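Local coordinates for protein dihydropyrimidinase (Brevibacillus agri, PDB 3SFW) that catalyses, as a zinc-dependent cyclic amidohydrolase, the reversible hydrolytic ring opening of dihydropyrimidines such as dihydrouracil, at residues A[11-16]-A[361-366]; A[69-73]-A[410-414]; A[100-105]-A[136-140]; A[202-208]-A[331-337]. One frame throughout, in Å; residues are numbered along the deposited sequence.

Contact 1: A[11-16]-A[361-366]; sequences VTASDT and LNQFVD
Val11 meets Leu361 through both of its methyls. Val11 CG1 lies 3.6 Å from Leu361 CG, where the two side chains cross at about a right angle, and Val11 CG2 comes within 3.7 Å of Leu361 CD2. Val365, one helical turn on, adds its CG2 at 4.0 Å from Val11 CG1. Its other methyl, Val365 CG1, is set anti to the backbone N (chi1 173°) and therefore lies against the Thr12-Ala13 peptide, 3.6 Å from Ala13 N. Beside it the backbones themselves touch: the CA-H of Ala13 points almost straight at Asn362 O (3.6 Å from Ala13 CA, 165° at the hydrogen). Asn362 CB packs on Ala13 O at 3.4 Å.

The segment 11-16 is the turn of a beta hairpin between the antiparallel strands 9-11 and 16-18. An ST motif shapes it, with Thr12 OG1 accepting from Asp15 N (3.0 Å, 164°), while Thr12 N bonds to Asp15 O. The opposing segment is the first turn and a half of helix 361-376. Farther out, Val11 pairs through its backbone with Leu50, and Val11 and Leu361 both touch Tyr49 of strand 49-59. On the subunit boundary Asp15 OD1 is hydrogen-bonded to Thr384 of the second subunit.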
loop_
_atom_site.group_PDB
_atom_site.type_symbol
_atom_site.label_atom_id
_atom_site.label_comp_id
_atom_site.label_asym_id
_atom_site.label_seq_id
_atom_site.Cartn_x
_atom_site.Cartn_y
_atom_site.Cartn_z
ATOM N N VAL A 11 -0.601 -35.019 -15.313
ATOM C CA VAL A 11 -0.534 -33.862 -14.418
ATOM C C VAL A 11 -1.376 -32.812 -15.071
ATOM O O VAL A 11 -1.194 -32.506 -16.255
ATOM C CB VAL A 11 0.901 -33.279 -14.323
ATOM C CG1 VAL A 11 0.902 -32.044 -13.371
ATOM C CG2 VAL A 11 1.873 -34.339 -13.857
ATOM N N THR A 12 -2.357 -32.297 -14.344
ATOM C CA THR A 12 -3.161 -31.199 -14.876
ATOM C C THR A 12 -3.072 -30.048 -13.869
ATOM O O THR A 12 -2.177 -30.033 -13.007
ATOM C CB THR A 12 -4.624 -31.591 -15.062
ATOM O OG1 THR A 12 -5.202 -31.830 -13.771
ATOM C CG2 THR A 12 -4.791 -32.872 -15.976
ATOM N N ALA A 13 -3.944 -29.053 -14.007
ATOM C CA ALA A 13 -3.838 -27.903 -13.106
ATOM C C ALA A 13 -4.222 -28.285 -11.692
ATOM O O ALA A 13 -3.858 -27.567 -10.751
ATOM C CB ALA A 13 -4.664 -26.712 -13.604
ATOM N N SER A 14 -5.051 -29.328 -11.550
ATOM C CA SER A 14 -5.420 -29.819 -10.218
ATOM C C SER A 14 -4.757 -31.163 -9.865
ATOM O O SER A 14 -4.148 -31.330 -8.788
ATOM C CB SER A 14 -6.938 -29.881 -10.067
ATOM O OG SER A 14 -7.582 -30.470 -11.227
ATOM N N ASP A 15 -4.782 -32.087 -10.817
ATOM C CA ASP A 15 -4.601 -33.500 -10.491
ATOM C C ASP A 15 -3.188 -33.945 -10.847
ATOM O O ASP A 15 -2.548 -33.358 -11.748
ATOM C CB ASP A 15 -5.629 -34.326 -11.287
ATOM C CG ASP A 15 -7.053 -34.096 -10.808
ATOM O OD1 ASP A 15 -7.304 -34.364 -9.627
ATOM O OD2 ASP A 15 -7.875 -33.606 -11.591
ATOM N N THR A 16 -2.734 -35.017 -10.190
ATOM C CA THR A 16 -1.471 -35.711 -10.519
ATOM C C THR A 16 -1.646 -37.200 -10.191
ATOM O O THR A 16 -1.869 -37.561 -9.027
ATOM C CB THR A 16 -0.260 -35.197 -9.643
ATOM O OG1 THR A 16 -0.147 -33.756 -9.716
ATOM C CG2 THR A 16 1.047 -35.816 -10.108
ATOM N N LEU A 361 4.302 -28.138 -9.961
ATOM C CA LEU A 361 4.076 -28.759 -11.265
ATOM C C LEU A 361 2.615 -28.523 -11.687
ATOM O O LEU A 361 2.338 -28.283 -12.861
ATOM C CB LEU A 361 4.376 -30.267 -11.203
ATOM C CG LEU A 361 4.199 -31.026 -12.513
ATOM C CD1 LEU A 361 4.996 -30.378 -13.626
ATOM C CD2 LEU A 361 4.646 -32.464 -12.332
ATOM N N ASN A 362 1.659 -28.541 -10.726
ATOM C CA ASN A 362 0.263 -28.273 -11.111
ATOM C C ASN A 362 0.088 -26.813 -11.535
ATOM O O ASN A 362 -0.597 -26.526 -12.541
ATOM C CB ASN A 362 -0.733 -28.581 -9.965
ATOM C CG ASN A 362 -0.785 -30.055 -9.614
ATOM O OD1 ASN A 362 -1.167 -30.931 -10.451
ATOM N ND2 ASN A 362 -0.343 -30.365 -8.408
ATOM N N GLN A 363 0.731 -25.894 -10.816
ATOM C CA GLN A 363 0.692 -24.489 -11.236
ATOM C C GLN A 363 1.264 -24.278 -12.636
ATOM O O GLN A 363 0.726 -23.472 -13.388
ATOM C CB GLN A 363 1.397 -23.560 -10.253
ATOM C CG GLN A 363 0.645 -23.445 -8.900
ATOM C CD GLN A 363 1.382 -22.489 -7.956
ATOM O OE1 GLN A 363 2.613 -22.547 -7.846
ATOM N NE2 GLN A 363 0.639 -21.552 -7.346
ATOM N N PHE A 364 2.359 -24.970 -12.962
ATOM C CA PHE A 364 2.994 -24.918 -14.303
ATOM C C PHE A 364 1.939 -25.247 -15.366
ATOM O O PHE A 364 1.802 -24.533 -16.339
ATOM C CB PHE A 364 4.192 -25.904 -14.350
ATOM C CG PHE A 364 4.638 -26.266 -15.746
ATOM C CD1 PHE A 364 5.465 -25.413 -16.454
ATOM C CD2 PHE A 364 4.244 -27.464 -16.327
ATOM C CE1 PHE A 364 5.912 -25.739 -17.753
ATOM C CE2 PHE A 364 4.739 -27.847 -17.592
ATOM C CZ PHE A 364 5.544 -26.939 -18.326
ATOM N N VAL A 365 1.128 -26.288 -15.152
ATOM C CA VAL A 365 0.076 -26.572 -16.120
ATOM C C VAL A 365 -0.960 -25.449 -16.177
ATOM O O VAL A 365 -1.470 -25.094 -17.264
ATOM C CB VAL A 365 -0.612 -27.934 -15.834
ATOM C CG1 VAL A 365 -1.859 -28.089 -16.793
ATOM C CG2 VAL A 365 0.430 -29.088 -16.033
ATOM N N ASP A 366 -1.341 -24.938 -15.005
ATOM C CA ASP A 366 -2.382 -23.914 -14.957
ATOM C C ASP A 366 -1.953 -22.680 -15.740
ATOM O O ASP A 366 -2.697 -22.163 -16.564
ATOM C CB ASP A 366 -2.690 -23.546 -13.483
ATOM C CG ASP A 366 -4.102 -23.027 -13.282
ATOM O OD1 ASP A 366 -5.010 -23.281 -14.103
ATOM O OD2 ASP A 366 -4.306 -22.314 -12.274
#

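Contact 2: A[69-73]-A[410-414]; sequences VTSDN and HMNVD
Two side-chain torsions set this contact: Ser71 chi1 (66°) lodges OG between the backbone N and the carbonyl carbon, facing Asn412 O, and Asp72 chi1 (-88°) carries the carboxylate to Asn412 N. Two neighbouring residues thus grip both polar backbone atoms of one asparagine. Ser71 OG donates to Asn412 O at 2.8 Å, arriving from above the carbonyl plane and missing the lone pairs. That position is tight, because Ser71 OG is also only 3.0 Å from the Val413 CG2 methyl. In return Asn412 N donates to Asp72 OD1 at 2.7 Å. The bond is fairly straight (163° at the hydrogen) and enters on the syn side, though well out of the carboxylate plane. The second oxygen, Asp72 OD2, rests against Met411 CB at 3.6 Å.

Asn412 is the centre of an inverse gamma turn, closed by a weak bond from Val413 N to Met411 O. Its exposed side chain is tied back by a water, which accepts from Asn412 ND2 at 2.8 Å and donates to Ser71 O at 3.2 Å. In the TIM barrel of this amidohydrolase, the segment 69-73 leads into helix 74-83, with Asn73 at the N-cap. Asp72 OD1 is gripped a second time, by Thr76 OG1 in the first turn of that helix, and OD2 bonds to His316 NE2. His316 directly follows the zinc ligand Asp315, and Thr70 OG1 bonds to the carbonyl of another ligand, His60; the Asp72 side chain itself is about 14 Å from a zinc ion.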
loop_
_atom_site.group_PDB
_atom_site.type_symbol
_atom_site.label_atom_id
_atom_site.label_comp_id
_atom_site.label_asym_id
_atom_site.label_seq_id
_atom_site.Cartn_x
_atom_site.Cartn_y
_atom_site.Cartn_z
ATOM N N VAL A 69 8.815 -8.054 -41.680
ATOM C CA VAL A 69 7.744 -9.033 -41.333
ATOM C C VAL A 69 8.360 -10.082 -40.429
ATOM O O VAL A 69 9.469 -10.513 -40.689
ATOM C CB VAL A 69 7.162 -9.698 -42.576
ATOM C CG1 VAL A 69 6.108 -10.776 -42.216
ATOM C CG2 VAL A 69 6.535 -8.635 -43.474
ATOM N N THR A 70 7.644 -10.544 -39.387
ATOM C CA THR A 70 8.279 -11.527 -38.493
ATOM C C THR A 70 8.653 -12.783 -39.259
ATOM O O THR A 70 7.960 -13.198 -40.229
ATOM C CB THR A 70 7.432 -11.870 -37.229
ATOM O OG1 THR A 70 6.134 -12.384 -37.628
ATOM C CG2 THR A 70 7.248 -10.679 -36.391
ATOM N N SER A 71 9.717 -13.454 -38.802
ATOM C CA SER A 71 10.346 -14.427 -39.653
ATOM C C SER A 71 9.711 -15.796 -39.589
ATOM O O SER A 71 9.981 -16.605 -40.438
ATOM C CB SER A 71 11.853 -14.545 -39.371
ATOM O OG SER A 71 12.064 -15.072 -38.089
ATOM N N ASP A 72 8.883 -16.078 -38.567
ATOM C CA ASP A 72 8.056 -17.289 -38.617
ATOM C C ASP A 72 6.711 -16.941 -39.204
ATOM O O ASP A 72 6.109 -15.955 -38.794
ATOM C CB ASP A 72 7.805 -17.849 -37.194
ATOM C CG ASP A 72 8.904 -18.806 -36.731
ATOM O OD1 ASP A 72 9.371 -19.655 -37.520
ATOM O OD2 ASP A 72 9.225 -18.749 -35.531
ATOM N N ASN A 73 6.222 -17.770 -40.127
ATOM C CA ASN A 73 4.838 -17.647 -40.572
ATOM C C ASN A 73 3.981 -18.665 -39.832
ATOM O O ASN A 73 4.415 -19.211 -38.807
ATOM C CB ASN A 73 4.738 -17.808 -42.106
ATOM C CG ASN A 73 5.228 -19.178 -42.617
ATOM O OD1 ASN A 73 5.396 -19.385 -43.851
ATOM N ND2 ASN A 73 5.460 -20.094 -41.737
ATOM N N HIS A 410 13.555 -25.042 -33.871
ATOM C CA HIS A 410 12.761 -25.179 -35.103
ATOM C C HIS A 410 12.132 -23.866 -35.559
ATOM O O HIS A 410 11.441 -23.827 -36.605
ATOM C CB HIS A 410 11.701 -26.269 -34.913
ATOM C CG HIS A 410 12.275 -27.587 -34.494
ATOM N ND1 HIS A 410 12.646 -27.840 -33.184
ATOM C CD2 HIS A 410 12.590 -28.703 -35.204
ATOM C CE1 HIS A 410 13.144 -29.068 -33.104
ATOM N NE2 HIS A 410 13.161 -29.595 -34.319
ATOM N N MET A 411 12.336 -22.789 -34.780
ATOM C CA MET A 411 11.870 -21.457 -35.195
ATOM C C MET A 411 12.667 -20.982 -36.420
ATOM O O MET A 411 13.869 -21.295 -36.531
ATOM C CB MET A 411 12.010 -20.454 -34.046
ATOM C CG MET A 411 11.149 -20.847 -32.830
ATOM S SD MET A 411 11.511 -19.815 -31.414
ATOM C CE MET A 411 13.201 -20.420 -31.005
ATOM N N ASN A 412 11.976 -20.372 -37.388
ATOM C CA ASN A 412 12.669 -19.956 -38.604
ATOM C C ASN A 412 13.390 -18.623 -38.347
ATOM O O ASN A 412 12.994 -17.586 -38.880
ATOM C CB ASN A 412 11.699 -19.868 -39.797
ATOM C CG ASN A 412 12.427 -19.702 -41.131
ATOM O OD1 ASN A 412 13.647 -19.933 -41.215
ATOM N ND2 ASN A 412 11.729 -19.176 -42.128
ATOM N N VAL A 413 14.477 -18.671 -37.553
ATOM C CA VAL A 413 15.204 -17.462 -37.144
ATOM C C VAL A 413 16.626 -17.879 -36.829
ATOM O O VAL A 413 16.861 -19.004 -36.419
ATOM C CB VAL A 413 14.592 -16.826 -35.855
ATOM C CG1 VAL A 413 15.021 -15.355 -35.697
ATOM C CG2 VAL A 413 13.084 -16.913 -35.899
ATOM N N ASP A 414 17.586 -16.972 -37.050
ATOM C CA ASP A 414 19.015 -17.343 -36.996
ATOM C C ASP A 414 19.667 -17.227 -35.635
ATOM O O ASP A 414 20.893 -17.309 -35.542
ATOM C CB ASP A 414 19.824 -16.506 -38.003
ATOM C CG ASP A 414 19.714 -15.023 -37.756
ATOM O OD1 ASP A 414 19.169 -14.620 -36.723
ATOM O OD2 ASP A 414 20.307 -14.218 -38.523
HETATM O O HOH W 1 8.903 -19.054 -42.111
#

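Contact 3: A[100-105]-A[136-140]; sequences SLHSAI and ELESV
Glu136 reaches across from helix 131-142 to the start of helix 101-112, where its carboxylate meets backbone N-H groups of the first turn. Its CG stands anti to the backbone N (chi1 -151°) and the chain beyond is extended. This reach brings Glu136 OE1 to Leu101 N, from which it accepts at 3.0 Å. The bond is near straight, arriving on the syn side but tilted out of the carboxylate plane. OE2 lies by His102 N, although its modelled place is less sure. The negative group sits at the positive end of the helix dipole, an arrangement that should be favourable; Ser100, the N-cap residue, caps the same turn through Ser100 OG, 2.9 Å from Ser103 N.

The tightly packed part is apolar and buried. Leu101 CD1 touches Leu137 CD2 at 3.6 Å, and one turn on Ile105 CD1 meets Val140 CG2 at 3.7 Å. By contrast, the side carrying His102 and Ser139 is partly exposed and held more loosely: His102 NE2 donates to Ser139 OG at 2.9 Å, but the N-H...O angle is only 121° and the bond is weak. The serine oxygen lies in the ring plane, at its edge. Both residues also touch a crystal neighbour.

The axes of the two short helical segments come within 10.8 Å, their N-to-C directions 34° apart. Beneath them, Leu101, Ile105 and Val140 all pack on Leu124 of strand 119-124, which pairs in parallel with strand 86-93 across the beta-alpha-beta crossover made by helix 101-112, while Leu137 turns to Arg172 and Leu176 of helix 163-176.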
loop_
_atom_site.group_PDB
_atom_site.type_symbol
_atom_site.label_atom_id
_atom_site.label_comp_id
_atom_site.label_asym_id
_atom_site.label_seq_id
_atom_site.Cartn_x
_atom_site.Cartn_y
_atom_site.Cartn_z
ATOM N N SER A 100 -12.130 -1.806 -42.170
ATOM C CA SER A 100 -13.080 -2.560 -41.327
ATOM C C SER A 100 -12.327 -3.590 -40.495
ATOM O O SER A 100 -11.288 -4.127 -40.923
ATOM C CB SER A 100 -14.144 -3.232 -42.146
ATOM O OG SER A 100 -13.690 -4.435 -42.723
ATOM N N LEU A 101 -12.871 -3.899 -39.331
ATOM C CA LEU A 101 -12.325 -4.981 -38.502
ATOM C C LEU A 101 -12.427 -6.294 -39.260
ATOM O O LEU A 101 -11.565 -7.143 -39.143
ATOM C CB LEU A 101 -13.122 -5.093 -37.193
ATOM C CG LEU A 101 -13.160 -3.838 -36.303
ATOM C CD1 LEU A 101 -13.997 -4.111 -35.064
ATOM C CD2 LEU A 101 -11.716 -3.411 -35.908
ATOM N N HIS A 102 -13.534 -6.508 -39.986
ATOM C CA HIS A 102 -13.732 -7.793 -40.623
ATOM C C HIS A 102 -12.748 -8.055 -41.744
ATOM O O HIS A 102 -12.417 -9.194 -41.993
ATOM C CB HIS A 102 -15.176 -7.968 -41.152
ATOM C CG HIS A 102 -16.209 -8.193 -40.063
ATOM N ND1 HIS A 102 -16.726 -9.437 -39.750
ATOM C CD2 HIS A 102 -16.750 -7.328 -39.169
ATOM C CE1 HIS A 102 -17.609 -9.309 -38.763
ATOM N NE2 HIS A 102 -17.685 -8.029 -38.440
ATOM N N SER A 103 -12.286 -6.998 -42.413
ATOM C CA SER A 103 -11.284 -7.180 -43.458
ATOM C C SER A 103 -9.972 -7.652 -42.851
ATOM O O SER A 103 -9.303 -8.462 -43.414
ATOM C CB SER A 103 -11.080 -5.916 -44.313
ATOM O OG SER A 103 -10.619 -4.835 -43.529
ATOM N N ALA A 104 -9.628 -7.129 -41.690
ATOM C CA ALA A 104 -8.351 -7.540 -41.041
ATOM C C ALA A 104 -8.489 -9.002 -40.622
ATOM O O ALA A 104 -7.556 -9.808 -40.803
ATOM C CB ALA A 104 -8.068 -6.624 -39.824
ATOM N N ILE A 105 -9.650 -9.360 -40.058
ATOM C CA ILE A 105 -9.911 -10.760 -39.700
ATOM C C ILE A 105 -9.782 -11.725 -40.892
ATOM O O ILE A 105 -9.151 -12.806 -40.801
ATOM C CB ILE A 105 -11.324 -10.899 -38.997
ATOM C CG1 ILE A 105 -11.321 -10.065 -37.704
ATOM C CG2 ILE A 105 -11.714 -12.396 -38.817
ATOM C CD1 ILE A 105 -12.766 -9.804 -37.123
ATOM N N GLU A 136 -19.424 -2.916 -35.222
ATOM C CA GLU A 136 -18.821 -4.080 -35.838
ATOM C C GLU A 136 -18.421 -5.142 -34.828
ATOM O O GLU A 136 -18.397 -6.338 -35.149
ATOM C CB GLU A 136 -17.582 -3.651 -36.631
ATOM C CG GLU A 136 -17.317 -4.510 -37.756
ATOM C CD GLU A 136 -16.194 -4.065 -38.684
ATOM O OE1 GLU A 136 -15.580 -2.979 -38.576
ATOM O OE2 GLU A 136 -15.884 -4.916 -39.493
ATOM N N LEU A 137 -18.071 -4.710 -33.616
ATOM C CA LEU A 137 -17.576 -5.660 -32.595
ATOM C C LEU A 137 -18.615 -6.706 -32.214
ATOM O O LEU A 137 -18.274 -7.787 -31.750
ATOM C CB LEU A 137 -17.078 -4.901 -31.351
ATOM C CG LEU A 137 -15.703 -4.243 -31.549
ATOM C CD1 LEU A 137 -15.396 -3.360 -30.351
ATOM C CD2 LEU A 137 -14.641 -5.368 -31.716
ATOM N N GLU A 138 -19.905 -6.399 -32.405
ATOM C CA GLU A 138 -20.920 -7.392 -32.032
ATOM C C GLU A 138 -20.794 -8.720 -32.767
ATOM O O GLU A 138 -20.683 -9.795 -32.145
ATOM C CB GLU A 138 -22.351 -6.824 -32.142
ATOM C CG GLU A 138 -23.378 -7.808 -31.594
ATOM C CD GLU A 138 -24.783 -7.234 -31.616
ATOM O OE1 GLU A 138 -25.173 -6.651 -32.656
ATOM O OE2 GLU A 138 -25.450 -7.293 -30.571
ATOM N N SER A 139 -20.668 -8.672 -34.094
ATOM C CA SER A 139 -20.488 -9.944 -34.818
ATOM C C SER A 139 -19.083 -10.461 -34.665
ATOM O O SER A 139 -18.855 -11.659 -34.761
ATOM C CB SER A 139 -20.848 -9.778 -36.296
ATOM O OG SER A 139 -19.973 -8.854 -36.908
ATOM N N VAL A 140 -18.127 -9.570 -34.428
ATOM C CA VAL A 140 -16.756 -10.064 -34.151
ATOM C C VAL A 140 -16.784 -11.006 -32.954
ATOM O O VAL A 140 -16.232 -12.133 -33.010
ATOM C CB VAL A 140 -15.748 -8.898 -33.893
ATOM C CG1 VAL A 140 -14.363 -9.464 -33.354
ATOM C CG2 VAL A 140 -15.501 -8.093 -35.213
#

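Contact 4: A[202-208]-A[331-337]; sequences NTDPIYH and DFTKIPN
The Phe332 ring is sandwiched. Over one face Tyr207 CB makes a CH-pi contact, 4.0 Å from the ring centroid and 26° off its normal, and His208 N lies over the same face nearer the rim. The opposite face carries the Thr333 CG2 methyl, from the ring's own segment. At the edge come the backbone carbonyls of Asn202 and Thr203, with Asn202 O 3.4 Å from Phe332 CE1. Chi1 of 70° tucks the ring between its own N and carbonyl carbon, putting it against the backbone of Tyr207 and His208.

Its backbone joins in through a weak bond from Phe332 N to Thr203 O (3.1 Å). The turn behind is an Asx turn opening the 3-10 segment 332-334: Asp331 OD1 accepts from both Thr333 N and Thr333 OG1, from one face of its carboxylate. These loops belong to the amidohydrolase TIM barrel, probably at its catalytic end, since the Asn337 side chain is about 8 Å from a zinc ion. There a water bridges the segments, donating to Phe332 O (2.7 Å), accepting from Asn337 ND2 (3.1 Å) and lying 2.9 Å from His208 ND1. His208 and Asn337 set their planes nearly perpendicular (84°); His208 NE2 bonds to Trp287 O and Asn337 OD1 to Ser288 OG.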
loop_
_atom_site.group_PDB
_atom_site.type_symbol
_atom_site.label_atom_id
_atom_site.label_comp_id
_atom_site.label_asym_id
_atom_site.label_seq_id
_atom_site.Cartn_x
_atom_site.Cartn_y
_atom_site.Cartn_z
ATOM N N ASN A 202 22.930 8.793 -28.497
ATOM C CA ASN A 202 22.826 7.503 -27.814
ATOM C C ASN A 202 22.004 6.533 -28.651
ATOM O O ASN A 202 20.770 6.562 -28.634
ATOM C CB ASN A 202 22.240 7.681 -26.401
ATOM C CG ASN A 202 23.195 8.413 -25.456
ATOM O OD1 ASN A 202 24.400 8.295 -25.585
ATOM N ND2 ASN A 202 22.652 9.211 -24.549
ATOM N N THR A 203 22.688 5.707 -29.431
ATOM C CA THR A 203 22.012 4.977 -30.490
ATOM C C THR A 203 22.126 3.467 -30.349
ATOM O O THR A 203 21.517 2.750 -31.134
ATOM C CB THR A 203 22.565 5.358 -31.868
ATOM O OG1 THR A 203 23.964 5.085 -31.878
ATOM C CG2 THR A 203 22.302 6.842 -32.159
ATOM N N ASP A 204 22.979 2.997 -29.423
ATOM C CA ASP A 204 23.237 1.567 -29.216
ATOM C C ASP A 204 21.961 0.862 -28.674
ATOM O O ASP A 204 21.080 1.533 -28.113
ATOM C CB ASP A 204 24.372 1.361 -28.188
ATOM C CG ASP A 204 25.780 1.435 -28.812
ATOM O OD1 ASP A 204 25.901 1.505 -30.043
ATOM O OD2 ASP A 204 26.761 1.422 -28.027
ATOM N N PRO A 205 21.878 -0.467 -28.861
ATOM C CA PRO A 205 20.728 -1.284 -28.380
ATOM C C PRO A 205 20.365 -1.041 -26.916
ATOM O O PRO A 205 19.180 -1.093 -26.579
ATOM C CB PRO A 205 21.210 -2.718 -28.599
ATOM C CG PRO A 205 22.055 -2.576 -29.926
ATOM C CD PRO A 205 22.837 -1.284 -29.647
ATOM N N ILE A 206 21.344 -0.824 -26.022
ATOM C CA ILE A 206 21.003 -0.625 -24.602
ATOM C C ILE A 206 20.043 0.549 -24.382
ATOM O O ILE A 206 19.220 0.506 -23.478
ATOM C CB ILE A 206 22.285 -0.472 -23.704
ATOM C CG1 ILE A 206 21.932 -0.398 -22.226
ATOM C CG2 ILE A 206 23.093 0.757 -24.128
ATOM C CD1 ILE A 206 21.237 -1.647 -21.697
ATOM N N TYR A 207 20.068 1.562 -25.247
ATOM C CA TYR A 207 19.155 2.709 -25.040
ATOM C C TYR A 207 17.704 2.345 -25.355
ATOM O O TYR A 207 16.808 3.061 -24.935
ATOM C CB TYR A 207 19.577 3.963 -25.826
ATOM C CG TYR A 207 20.895 4.473 -25.302
ATOM C CD1 TYR A 207 22.082 3.990 -25.840
ATOM C CD2 TYR A 207 20.953 5.200 -24.122
ATOM C CE1 TYR A 207 23.321 4.351 -25.318
ATOM C CE2 TYR A 207 22.205 5.562 -23.554
ATOM C CZ TYR A 207 23.376 5.111 -24.159
ATOM O OH TYR A 207 24.624 5.415 -23.635
ATOM N N HIS A 208 17.486 1.180 -25.965
ATOM C CA HIS A 208 16.102 0.667 -26.081
ATOM C C HIS A 208 15.496 0.445 -24.692
ATOM O O HIS A 208 14.299 0.711 -24.460
ATOM C CB HIS A 208 16.027 -0.624 -26.933
ATOM C CG HIS A 208 14.663 -1.215 -26.948
ATOM N ND1 HIS A 208 13.648 -0.716 -27.736
ATOM C CD2 HIS A 208 14.113 -2.192 -26.189
ATOM C CE1 HIS A 208 12.536 -1.393 -27.490
ATOM N NE2 HIS A 208 12.803 -2.317 -26.583
ATOM N N ASP A 331 20.860 3.015 -34.957
ATOM C CA ASP A 331 19.641 3.716 -34.484
ATOM C C ASP A 331 18.689 2.703 -33.849
ATOM O O ASP A 331 17.985 2.004 -34.572
ATOM C CB ASP A 331 18.940 4.398 -35.678
ATOM C CG ASP A 331 17.661 5.099 -35.294
ATOM O OD1 ASP A 331 17.190 4.936 -34.130
ATOM O OD2 ASP A 331 17.088 5.814 -36.170
ATOM N N PHE A 332 18.763 2.553 -32.528
ATOM C CA PHE A 332 18.041 1.456 -31.845
ATOM C C PHE A 332 16.532 1.553 -32.089
ATOM O O PHE A 332 15.817 0.553 -31.943
ATOM C CB PHE A 332 18.320 1.503 -30.345
ATOM C CG PHE A 332 17.682 2.688 -29.663
ATOM C CD1 PHE A 332 18.366 3.866 -29.497
ATOM C CD2 PHE A 332 16.392 2.595 -29.152
ATOM C CE1 PHE A 332 17.766 4.969 -28.874
ATOM C CE2 PHE A 332 15.814 3.657 -28.487
ATOM C CZ PHE A 332 16.473 4.861 -28.378
ATOM N N THR A 333 16.032 2.745 -32.438
ATOM C CA THR A 333 14.586 2.900 -32.685
ATOM C C THR A 333 14.132 2.172 -33.942
ATOM O O THR A 333 12.938 1.938 -34.137
ATOM C CB THR A 333 14.107 4.388 -32.747
ATOM O OG1 THR A 333 14.518 4.986 -33.983
ATOM C CG2 THR A 333 14.528 5.231 -31.512
ATOM N N LYS A 334 15.072 1.804 -34.806
ATOM C CA LYS A 334 14.737 1.066 -36.017
ATOM C C LYS A 334 15.017 -0.418 -35.936
ATOM O O LYS A 334 14.903 -1.130 -36.932
ATOM C CB LYS A 334 15.438 1.671 -37.239
ATOM C CG LYS A 334 14.952 3.111 -37.492
ATOM C CD LYS A 334 15.519 3.671 -38.801
ATOM C CE LYS A 334 14.942 5.074 -39.037
ATOM N NZ LYS A 334 15.916 5.884 -39.828
ATOM N N ILE A 335 15.414 -0.903 -34.766
ATOM C CA ILE A 335 15.594 -2.364 -34.600
ATOM C C ILE A 335 14.158 -2.931 -34.448
ATOM O O ILE A 335 13.416 -2.441 -33.623
ATOM C CB ILE A 335 16.372 -2.737 -33.284
ATOM C CG1 ILE A 335 17.793 -2.112 -33.229
ATOM C CG2 ILE A 335 16.469 -4.227 -33.172
ATOM C CD1 ILE A 335 18.474 -2.258 -31.841
ATOM N N PRO A 336 13.745 -3.838 -35.360
ATOM C CA PRO A 336 12.398 -4.387 -35.220
ATOM C C PRO A 336 12.282 -5.082 -33.855
ATOM O O PRO A 336 13.192 -5.802 -33.438
ATOM C CB PRO A 336 12.287 -5.382 -36.384
ATOM C CG PRO A 336 13.762 -5.643 -36.843
ATOM C CD PRO A 336 14.437 -4.337 -36.575
ATOM N N ASN A 337 11.255 -4.723 -33.095
ATOM C CA ASN A 337 11.145 -5.176 -31.677
ATOM C C ASN A 337 10.501 -6.572 -31.621
ATOM O O ASN A 337 9.440 -6.797 -32.216
ATOM C CB ASN A 337 10.207 -4.255 -30.876
ATOM C CG ASN A 337 10.791 -2.896 -30.536
ATOM O OD1 ASN A 337 10.205 -2.208 -29.724
ATOM N ND2 ASN A 337 11.872 -2.462 -31.208
HETATM O O HOH W 2 13.556 0.051 -30.530
#

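The chemistry changes with location. Contact 1, at the subunit boundary, combines valine and leucine packing with backbone contacts and joins an N-terminal hairpin to helix 361-376. Contact 3 pairs two peripheral barrel helices, apolar on the strand side, with a glutamate on the partner helix's N-terminus and a weaker His-Ser bond on the more exposed side. Contact 2 joins two loops, contact 4 a loop and the following helix to a 3-10 turn; both use backbone atoms heavily, include a bridging water and lie about 6 Å apart at their nearest atoms. Contact 2 is the most buried; contact 4 approaches a zinc ion more closely. Contacts 3 and 4 follow in series along the chain, nested inside both others.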